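Local coordinates for O-methyltransferase (Coxiella burnetii, PDB 3TR6), which probably transfers a methyl group from S-adenosylmethionine to a hydroxyl of its substrate, and is seen here with S-adenosylhomocysteine and a nickel ion, at residues A[64-69]-A[87-92]; A[205-210]-A[219-224]. One frame throughout, in Å; residues are numbered along the deposited sequence.

Contact 1 (A[64-69]-A[87-92]); sequences QAKKVI and PKDGTL
The carboxylate of Asp89 receives the ammonium of Lys66 across both of its oxygens, while the neighbouring Pro87 ring turns its CG-CD side to the carbonyl oxygen of Ala65. These loop residues sit just before two neighbouring parallel strands, 67-71 and 91-96, the two strands of a beta-alpha-beta unit in the Rossmann-like methyltransferase sheet. The salt bridge is loose: Lys66 NZ is 3.3 Å from Asp89 OD1 and much the same distance from OD2, and both hydrogen bonds are weak. Nearer the backbone, Lys66 CD lies against Asp89 OD2 and Lys66 CG against Pro87 CG; the chain runs obliquely to both side chains before bending at its last torsion (chi4 -62°) to bring NZ to the acid. Pro87 to Gly90 form a type I turn, closed by Gly90 N on Pro87 O at 2.8 Å. Thr91 N and O then bond to the residues flanking Lys67, as in parallel pairing: Thr91 N donates to Lys66 O (2.9 Å), arriving from above the carbonyl plane, 44° out of it, and Thr91 O accepts from Val68 N (3.0 Å). Gln64, with positive phi, is the C-prime residue of the Schellman motif ending helix 50-63, and its OE1 makes a weak hydrogen bond to Arg222 NH2 of the second subunit. Asp142 OD2, on strand 141-146, accepts from the backbone N of both Lys66 and Lys67, and Tyr141 has a cation-pi contact with Lys67. On the sheet face shared by Val68 and Leu92, Met82 of helix 77-83 and Leu86 cover the pair. With Val68 CG1 anti to the backbone N (chi1 174°), this methyl reaches obliquely across to Leu92, 3.6 Å from CD1 and nearly as close to CG.

Contact 2 (A[205-210]-A[219-224]); sequences ERVDMI and TLARKK
Strand 207-210 runs antiparallel to strand 219-223, their short axes 161° apart in direction and 4.4 Å apart at closest, with Asp208-Arg222 and Ile210-Leu220 as hydrogen-bonded pairs. Arg222 N gives its hydrogen to Asp208 O at 2.7 Å, and Asp208 N returns the bond to Arg222 O. Beyond the strands, Lys224 N adds one more bond, to Arg206 O (2.9 Å). The Lys224 side chain then lies across the Asp208 carboxylate at about a right angle, touching it with methylene carbon: CD is 3.5 Å from Asp208 OD2. The ammonium itself stays further off, NZ 4.3 Å from OD1, and Arg222 NH1 is at a similar remove from OD2. Neither is a salt bridge, though both charges would be expected to favour the carboxylate; in the second subunit, Lys61 makes a long, weak ion pair with Asp208 OD2 and Gln64 OE1 a weak hydrogen bond with Arg222 NH2. The two strands form the C-terminal beta hairpin of the class I methyltransferase sheet (order 3-2-1-4-5-7-6), strand 207-212 at its edge within the chain and strand 218-223 between that and strand 168-173. The second subunit approaches the edge strand: its Arg25 and Gln54 bond to the carbonyls of Val207 and Met209. On the face with Asp208, Ile210 and Leu220 run alongside each other in the same direction, Ile210 CG2 3.8 Å from Leu220 CB. The opposite face carries Val207, Met209 and Ala221, where Val207 CB sits 4.0 Å from Ala221 CB and helix 153-163 packs on Val207 through Tyr157 and Leu161. Met209 is a selenomethionine; chi1 57° tucks CG over the backbone, flanked by N and C, and two further bends curl the chain until CE meets Thr219 CG2 at 3.9 Å.

In the fold
From the N terminus, helix 50-63 leads into contact 1, where 64-69 starts the first strand of the sheet. The chain then passes through helix 77-83 and returns to the second strand at 87-92, closing a beta-alpha-beta loop. Only after strands 118-122, 141-146 and 168-173 and their helices does helix 189-203 deliver it to contact 2, a short hairpin closed between 205-210 and 219-224. The contacts therefore follow in series, neither nested nor crossed. Both lie in the same sheet, strands 141-146 and 168-173 between them, with centres 20 Å apart and nearest atoms about 11 Å apart. Across the dimer interface they meet through the weak Gln64-Arg222 bond between subunits.

Contact 1 (A[64-69]-A[87-92])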
ATOM      1  N   GLN A  64      -8.030  -7.194   8.513  1.00 36.18           N
ATOM      2  CA  GLN A  64      -8.427  -7.733   9.802  1.00 39.49           C
ATOM      3  C   GLN A  64      -7.711  -9.065   9.986  1.00 39.09           C
ATOM      4  O   GLN A  64      -8.336 -10.098  10.232  1.00 42.29           O
ATOM      5  CB  GLN A  64      -9.940  -7.923   9.864  1.00 32.30           C
ATOM      6  CG  GLN A  64     -10.567  -7.349  11.111  1.00 41.03           C
ATOM      7  CD  GLN A  64     -10.443  -5.847  11.169  1.00 39.88           C
ATOM      8  OE1 GLN A  64     -11.067  -5.134  10.384  1.00 57.55           O
ATOM      9  NE2 GLN A  64      -9.627  -5.354  12.091  1.00 40.14           N
ATOM     10  N   ALA A  65      -6.392  -9.032   9.839  1.00 32.10           N
ATOM     11  CA  ALA A  65      -5.575 -10.233   9.912  1.00 31.77           C
ATOM     12  C   ALA A  65      -5.573 -10.799  11.325  1.00 34.26           C
ATOM     13  O   ALA A  65      -5.268 -10.093  12.285  1.00 35.30           O
ATOM     14  CB  ALA A  65      -4.161  -9.932   9.450  1.00 28.87           C
ATOM     15  N   LYS A  66      -5.918 -12.077  11.450  1.00 33.24           N
ATOM     16  CA  LYS A  66      -6.000 -12.724  12.756  1.00 39.21           C
ATOM     17  C   LYS A  66      -4.839 -13.686  12.982  1.00 39.34           C
ATOM     18  O   LYS A  66      -4.610 -14.145  14.100  1.00 36.22           O
ATOM     19  CB  LYS A  66      -7.340 -13.447  12.913  1.00 36.65           C
ATOM     20  CG  LYS A  66      -8.547 -12.524  12.800  1.00 42.08           C
ATOM     21  CD  LYS A  66      -9.852 -13.300  12.849  1.00 49.82           C
ATOM     22  CE  LYS A  66     -11.049 -12.407  12.552  1.00 56.02           C
ATOM     23  NZ  LYS A  66     -11.199 -11.314  13.552  1.00 56.25           N
ATOM     24  N   LYS A  67      -4.107 -13.980  11.913  1.00 36.74           N
ATOM     25  CA  LYS A  67      -2.952 -14.866  11.983  1.00 37.03           C
ATOM     26  C   LYS A  67      -1.803 -14.334  11.134  1.00 38.55           C
ATOM     27  O   LYS A  67      -1.851 -14.385   9.903  1.00 35.89           O
ATOM     28  CB  LYS A  67      -3.326 -16.275  11.524  1.00 37.67           C
ATOM     29  CG  LYS A  67      -3.977 -17.136  12.588  1.00 36.37           C
ATOM     30  CD  LYS A  67      -3.985 -18.585  12.134  1.00 42.07           C
ATOM     31  CE  LYS A  67      -4.106 -19.548  13.300  1.00 42.27           C
ATOM     32  NZ  LYS A  67      -3.787 -20.943  12.877  1.00 44.44           N
ATOM     33  N   VAL A  68      -0.768 -13.836  11.799  1.00 37.60           N
ATOM     34  CA  VAL A  68       0.352 -13.200  11.119  1.00 32.29           C
ATOM     35  C   VAL A  68       1.668 -13.897  11.437  1.00 35.62           C
ATOM     36  O   VAL A  68       1.880 -14.367  12.554  1.00 38.85           O
ATOM     37  CB  VAL A  68       0.470 -11.715  11.531  1.00 32.63           C
ATOM     38  CG1 VAL A  68       1.718 -11.082  10.929  1.00 29.57           C
ATOM     39  CG2 VAL A  68      -0.779 -10.951  11.124  1.00 29.17           C
ATOM     40  N   ILE A  69       2.548 -13.972  10.446  1.00 31.22           N
ATOM     41  CA  ILE A  69       3.905 -14.445  10.686  1.00 35.65           C
ATOM     42  C   ILE A  69       4.916 -13.339  10.408  1.00 32.18           C
ATOM     43  O   ILE A  69       4.825 -12.630   9.405  1.00 30.57           O
ATOM     44  CB  ILE A  69       4.262 -15.674   9.836  1.00 31.80           C
ATOM     45  CG1 ILE A  69       3.222 -16.779  10.024  1.00 31.24           C
ATOM     46  CG2 ILE A  69       5.641 -16.181  10.215  1.00 30.77           C
ATOM     47  CD1 ILE A  69       3.548 -18.053   9.270  1.00 26.87           C
ATOM     48  N   PRO A  87      -6.364  -7.431  15.636  1.00 43.23           N
ATOM     49  CA  PRO A  87      -7.673  -7.440  16.295  1.00 45.23           C
ATOM     50  C   PRO A  87      -7.608  -8.258  17.583  1.00 43.85           C
ATOM     51  O   PRO A  87      -6.629  -8.981  17.785  1.00 42.19           O
ATOM     52  CB  PRO A  87      -8.587  -8.105  15.260  1.00 43.20           C
ATOM     53  CG  PRO A  87      -7.675  -8.859  14.357  1.00 40.52           C
ATOM     54  CD  PRO A  87      -6.399  -8.084  14.317  1.00 37.15           C
ATOM     55  N   LYS A  88      -8.623  -8.144  18.435  1.00 48.81           N
ATOM     56  CA  LYS A  88      -8.583  -8.737  19.775  1.00 50.76           C
ATOM     57  C   LYS A  88      -8.188 -10.213  19.782  1.00 50.50           C
ATOM     58  O   LYS A  88      -7.511 -10.677  20.700  1.00 45.87           O
ATOM     59  CB  LYS A  88      -9.923  -8.555  20.495  1.00 57.09           C
ATOM     60  CG  LYS A  88     -11.068  -9.364  19.899  1.00 68.68           C
ATOM     61  CD  LYS A  88     -12.271  -9.405  20.834  1.00 74.85           C
ATOM     62  CE  LYS A  88     -11.933 -10.099  22.149  1.00 77.21           C
ATOM     63  NZ  LYS A  88     -13.122 -10.228  23.040  1.00 84.58           N
ATOM     64  N   ASP A  89      -8.607 -10.944  18.755  1.00 49.17           N
ATOM     65  CA  ASP A  89      -8.383 -12.384  18.692  1.00 43.11           C
ATOM     66  C   ASP A  89      -7.254 -12.759  17.737  1.00 46.26           C
ATOM     67  O   ASP A  89      -7.131 -13.916  17.334  1.00 46.78           O
ATOM     68  CB  ASP A  89      -9.674 -13.103  18.286  1.00 50.40           C
ATOM     69  CG  ASP A  89     -10.244 -12.589  16.966  1.00 60.33           C
ATOM     70  OD1 ASP A  89     -10.306 -11.352  16.776  1.00 51.57           O
ATOM     71  OD2 ASP A  89     -10.628 -13.422  16.114  1.00 48.05           O
ATOM     72  N   GLY A  90      -6.434 -11.780  17.372  1.00 45.86           N
ATOM     73  CA  GLY A  90      -5.346 -12.016  16.442  1.00 41.31           C
ATOM     74  C   GLY A  90      -4.068 -12.439  17.137  1.00 36.39           C
ATOM     75  O   GLY A  90      -3.826 -12.074  18.287  1.00 41.42           O
ATOM     76  N   THR A  91      -3.252 -13.220  16.441  1.00 30.29           N
ATOM     77  CA  THR A  91      -1.958 -13.625  16.972  1.00 34.47           C
ATOM     78  C   THR A  91      -0.865 -13.474  15.924  1.00 38.01           C
ATOM     79  O   THR A  91      -1.126 -13.539  14.721  1.00 40.03           O
ATOM     80  CB  THR A  91      -1.967 -15.076  17.499  1.00 39.52           C
ATOM     81  OG1 THR A  91      -2.299 -15.985  16.438  1.00 31.66           O
ATOM     82  CG2 THR A  91      -2.965 -15.224  18.639  1.00 31.88           C
ATOM     83  N   LEU A  92       0.360 -13.268  16.393  1.00 36.96           N
ATOM     84  CA  LEU A  92       1.512 -13.135  15.518  1.00 35.93           C
ATOM     85  C   LEU A  92       2.659 -13.957  16.074  1.00 34.68           C
ATOM     86  O   LEU A  92       3.011 -13.829  17.247  1.00 42.80           O
ATOM     87  CB  LEU A  92       1.927 -11.660  15.397  1.00 42.56           C
ATOM     88  CG  LEU A  92       3.084 -11.283  14.456  1.00 41.57           C
ATOM     89  CD1 LEU A  92       2.977  -9.825  14.031  1.00 33.20           C
ATOM     90  CD2 LEU A  92       4.455 -11.570  15.075  1.00 35.10           C
TER

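Contact 2 (A[205-210]-A[219-224])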
ATOM      1  N   GLU A 205       2.004 -16.176 -11.604  1.00 41.19           N
ATOM      2  CA  GLU A 205       0.571 -16.041 -11.848  1.00 41.77           C
ATOM      3  C   GLU A 205      -0.281 -16.579 -10.705  1.00 42.24           C
ATOM      4  O   GLU A 205      -1.505 -16.640 -10.812  1.00 37.38           O
ATOM      5  CB  GLU A 205       0.185 -16.717 -13.164  1.00 43.82           C
ATOM      6  CG  GLU A 205       0.393 -15.835 -14.385  1.00 62.52           C
ATOM      7  CD  GLU A 205       0.293 -16.605 -15.685  1.00 88.15           C
ATOM      8  OE1 GLU A 205       0.224 -17.852 -15.631  1.00 90.57           O
ATOM      9  OE2 GLU A 205       0.286 -15.969 -16.761  1.00 88.25           O
ATOM     10  N   ARG A 206       0.368 -16.962  -9.612  1.00 36.07           N
ATOM     11  CA  ARG A 206      -0.332 -17.437  -8.428  1.00 31.30           C
ATOM     12  C   ARG A 206      -0.727 -16.272  -7.529  1.00 41.20           C
ATOM     13  O   ARG A 206      -1.475 -16.441  -6.562  1.00 38.64           O
ATOM     14  CB  ARG A 206       0.558 -18.400  -7.652  1.00 34.11           C
ATOM     15  CG  ARG A 206       1.005 -19.603  -8.452  1.00 30.43           C
ATOM     16  CD  ARG A 206       2.008 -20.426  -7.681  1.00 23.28           C
ATOM     17  NE  ARG A 206       3.285 -19.734  -7.549  1.00 33.59           N
ATOM     18  CZ  ARG A 206       4.348 -20.243  -6.942  1.00 34.95           C
ATOM     19  NH1 ARG A 206       4.288 -21.455  -6.409  1.00 33.95           N
ATOM     20  NH2 ARG A 206       5.470 -19.541  -6.867  1.00 34.58           N
ATOM     21  N   VAL A 207      -0.220 -15.087  -7.858  1.00 40.66           N
ATOM     22  CA  VAL A 207      -0.422 -13.908  -7.025  1.00 36.56           C
ATOM     23  C   VAL A 207      -0.758 -12.666  -7.839  1.00 36.61           C
ATOM     24  O   VAL A 207      -0.496 -12.604  -9.038  1.00 38.37           O
ATOM     25  CB  VAL A 207       0.839 -13.589  -6.193  1.00 30.16           C
ATOM     26  CG1 VAL A 207       1.176 -14.735  -5.266  1.00 30.78           C
ATOM     27  CG2 VAL A 207       2.014 -13.283  -7.116  1.00 33.41           C
ATOM     28  N   ASP A 208      -1.356 -11.687  -7.170  1.00 33.60           N
ATOM     29  CA  ASP A 208      -1.411 -10.320  -7.670  1.00 35.09           C
ATOM     30  C   ASP A 208      -0.427  -9.532  -6.821  1.00 30.69           C
ATOM     31  O   ASP A 208      -0.366  -9.717  -5.607  1.00 28.66           O
ATOM     32  CB  ASP A 208      -2.818  -9.734  -7.532  1.00 34.35           C
ATOM     33  CG  ASP A 208      -3.806 -10.348  -8.509  1.00 41.67           C
ATOM     34  OD1 ASP A 208      -3.436 -10.547  -9.686  1.00 42.64           O
ATOM     35  OD2 ASP A 208      -4.948 -10.642  -8.095  1.00 45.53           O
HETATM   36  N   MSE A 209       0.355  -8.663  -7.447  1.00 33.54           N
HETATM   37  CA  MSE A 209       1.429  -8.006  -6.713  1.00 28.58           C
HETATM   38  C   MSE A 209       1.606  -6.522  -7.004  1.00 32.71           C
HETATM   39  O   MSE A 209       0.961  -5.953  -7.886  1.00 35.71           O
HETATM   40  CB  MSE A 209       2.752  -8.759  -6.906  1.00 27.17           C
HETATM   41  CG  MSE A 209       3.196  -8.915  -8.355  1.00 30.91           C
HETATM   42 SE   MSE A 209       4.150  -7.353  -9.036  1.00 43.84          SE
HETATM   43  CE  MSE A 209       5.775  -7.470  -7.961  1.00 25.87           C
ATOM     44  N   ILE A 210       2.488  -5.906  -6.229  1.00 31.96           N
ATOM     45  CA  ILE A 210       2.819  -4.502  -6.378  1.00 28.82           C
ATOM     46  C   ILE A 210       4.127  -4.286  -5.631  1.00 29.65           C
ATOM     47  O   ILE A 210       4.399  -4.971  -4.644  1.00 32.42           O
ATOM     48  CB  ILE A 210       1.715  -3.606  -5.789  1.00 27.23           C
ATOM     49  CG1 ILE A 210       1.862  -2.161  -6.273  1.00 33.65           C
ATOM     50  CG2 ILE A 210       1.731  -3.665  -4.274  1.00 27.91           C
ATOM     51  CD1 ILE A 210       1.499  -1.961  -7.723  1.00 34.57           C
ATOM     52  N   THR A 219       7.531  -5.403  -1.575  1.00 25.50           N
ATOM     53  CA  THR A 219       6.692  -6.138  -2.513  1.00 28.89           C
ATOM     54  C   THR A 219       5.519  -6.768  -1.782  1.00 30.54           C
ATOM     55  O   THR A 219       5.695  -7.410  -0.747  1.00 29.00           O
ATOM     56  CB  THR A 219       7.478  -7.237  -3.252  1.00 25.50           C
ATOM     57  OG1 THR A 219       8.473  -6.629  -4.074  1.00 30.37           O
ATOM     58  CG2 THR A 219       6.553  -8.065  -4.136  1.00 23.51           C
ATOM     59  N   LEU A 220       4.320  -6.562  -2.312  1.00 29.28           N
ATOM     60  CA  LEU A 220       3.133  -7.208  -1.773  1.00 28.23           C
ATOM     61  C   LEU A 220       2.603  -8.204  -2.793  1.00 28.93           C
ATOM     62  O   LEU A 220       2.429  -7.870  -3.960  1.00 30.39           O
ATOM     63  CB  LEU A 220       2.059  -6.178  -1.439  1.00 24.64           C
ATOM     64  CG  LEU A 220       2.515  -5.030  -0.545  1.00 29.02           C
ATOM     65  CD1 LEU A 220       1.388  -4.028  -0.332  1.00 22.85           C
ATOM     66  CD2 LEU A 220       3.035  -5.553   0.785  1.00 26.68           C
ATOM     67  N   ALA A 221       2.362  -9.432  -2.347  1.00 30.52           N
ATOM     68  CA  ALA A 221       1.838 -10.477  -3.217  1.00 28.93           C
ATOM     69  C   ALA A 221       0.616 -11.139  -2.584  1.00 31.22           C
ATOM     70  O   ALA A 221       0.728 -11.840  -1.579  1.00 30.51           O
ATOM     71  CB  ALA A 221       2.913 -11.507  -3.517  1.00 20.71           C
ATOM     72  N   ARG A 222      -0.550 -10.897  -3.176  1.00 27.36           N
ATOM     73  CA  ARG A 222      -1.789 -11.507  -2.713  1.00 31.31           C
ATOM     74  C   ARG A 222      -2.025 -12.855  -3.392  1.00 30.24           C
ATOM     75  O   ARG A 222      -2.045 -12.946  -4.620  1.00 30.46           O
ATOM     76  CB  ARG A 222      -2.968 -10.571  -2.979  1.00 30.25           C
ATOM     77  CG  ARG A 222      -4.307 -11.111  -2.524  1.00 30.71           C
ATOM     78  CD  ARG A 222      -5.447 -10.221  -2.986  1.00 30.63           C
ATOM     79  NE  ARG A 222      -6.735 -10.760  -2.568  1.00 34.28           N
ATOM     80  CZ  ARG A 222      -7.438 -11.640  -3.272  1.00 37.14           C
ATOM     81  NH1 ARG A 222      -6.980 -12.075  -4.438  1.00 34.94           N
ATOM     82  NH2 ARG A 222      -8.599 -12.081  -2.810  1.00 38.61           N
ATOM     83  N   LYS A 223      -2.204 -13.897  -2.588  1.00 30.28           N
ATOM     84  CA  LYS A 223      -2.461 -15.236  -3.104  1.00 35.32           C
ATOM     85  C   LYS A 223      -3.842 -15.313  -3.761  1.00 38.95           C
ATOM     86  O   LYS A 223      -4.867 -15.149  -3.095  1.00 34.44           O
ATOM     87  CB  LYS A 223      -2.347 -16.266  -1.975  1.00 31.24           C
ATOM     88  CG  LYS A 223      -2.435 -17.710  -2.438  1.00 34.44           C
ATOM     89  CD  LYS A 223      -2.304 -18.675  -1.270  1.00 33.38           C
ATOM     90  CE  LYS A 223      -2.350 -20.123  -1.739  1.00 33.70           C
ATOM     91  NZ  LYS A 223      -2.332 -21.078  -0.597  1.00 31.95           N
ATOM     92  N   LYS A 224      -3.858 -15.564  -5.069  1.00 40.85           N
ATOM     93  CA  LYS A 224      -5.096 -15.587  -5.845  1.00 40.84           C
ATOM     94  C   LYS A 224      -5.996 -16.778  -5.535  1.00 51.25           C
ATOM     95  O   LYS A 224      -5.546 -17.803  -5.009  1.00 50.63           O
ATOM     96  CB  LYS A 224      -4.802 -15.536  -7.348  1.00 37.26           C
ATOM     97  CG  LYS A 224      -4.141 -14.255  -7.798  1.00 42.77           C
ATOM     98  CD  LYS A 224      -4.433 -13.942  -9.255  1.00 43.38           C
ATOM     99  CE  LYS A 224      -3.802 -14.956 -10.188  1.00 46.24           C
ATOM    100  NZ  LYS A 224      -3.673 -14.416 -11.575  1.00 40.97           N
TER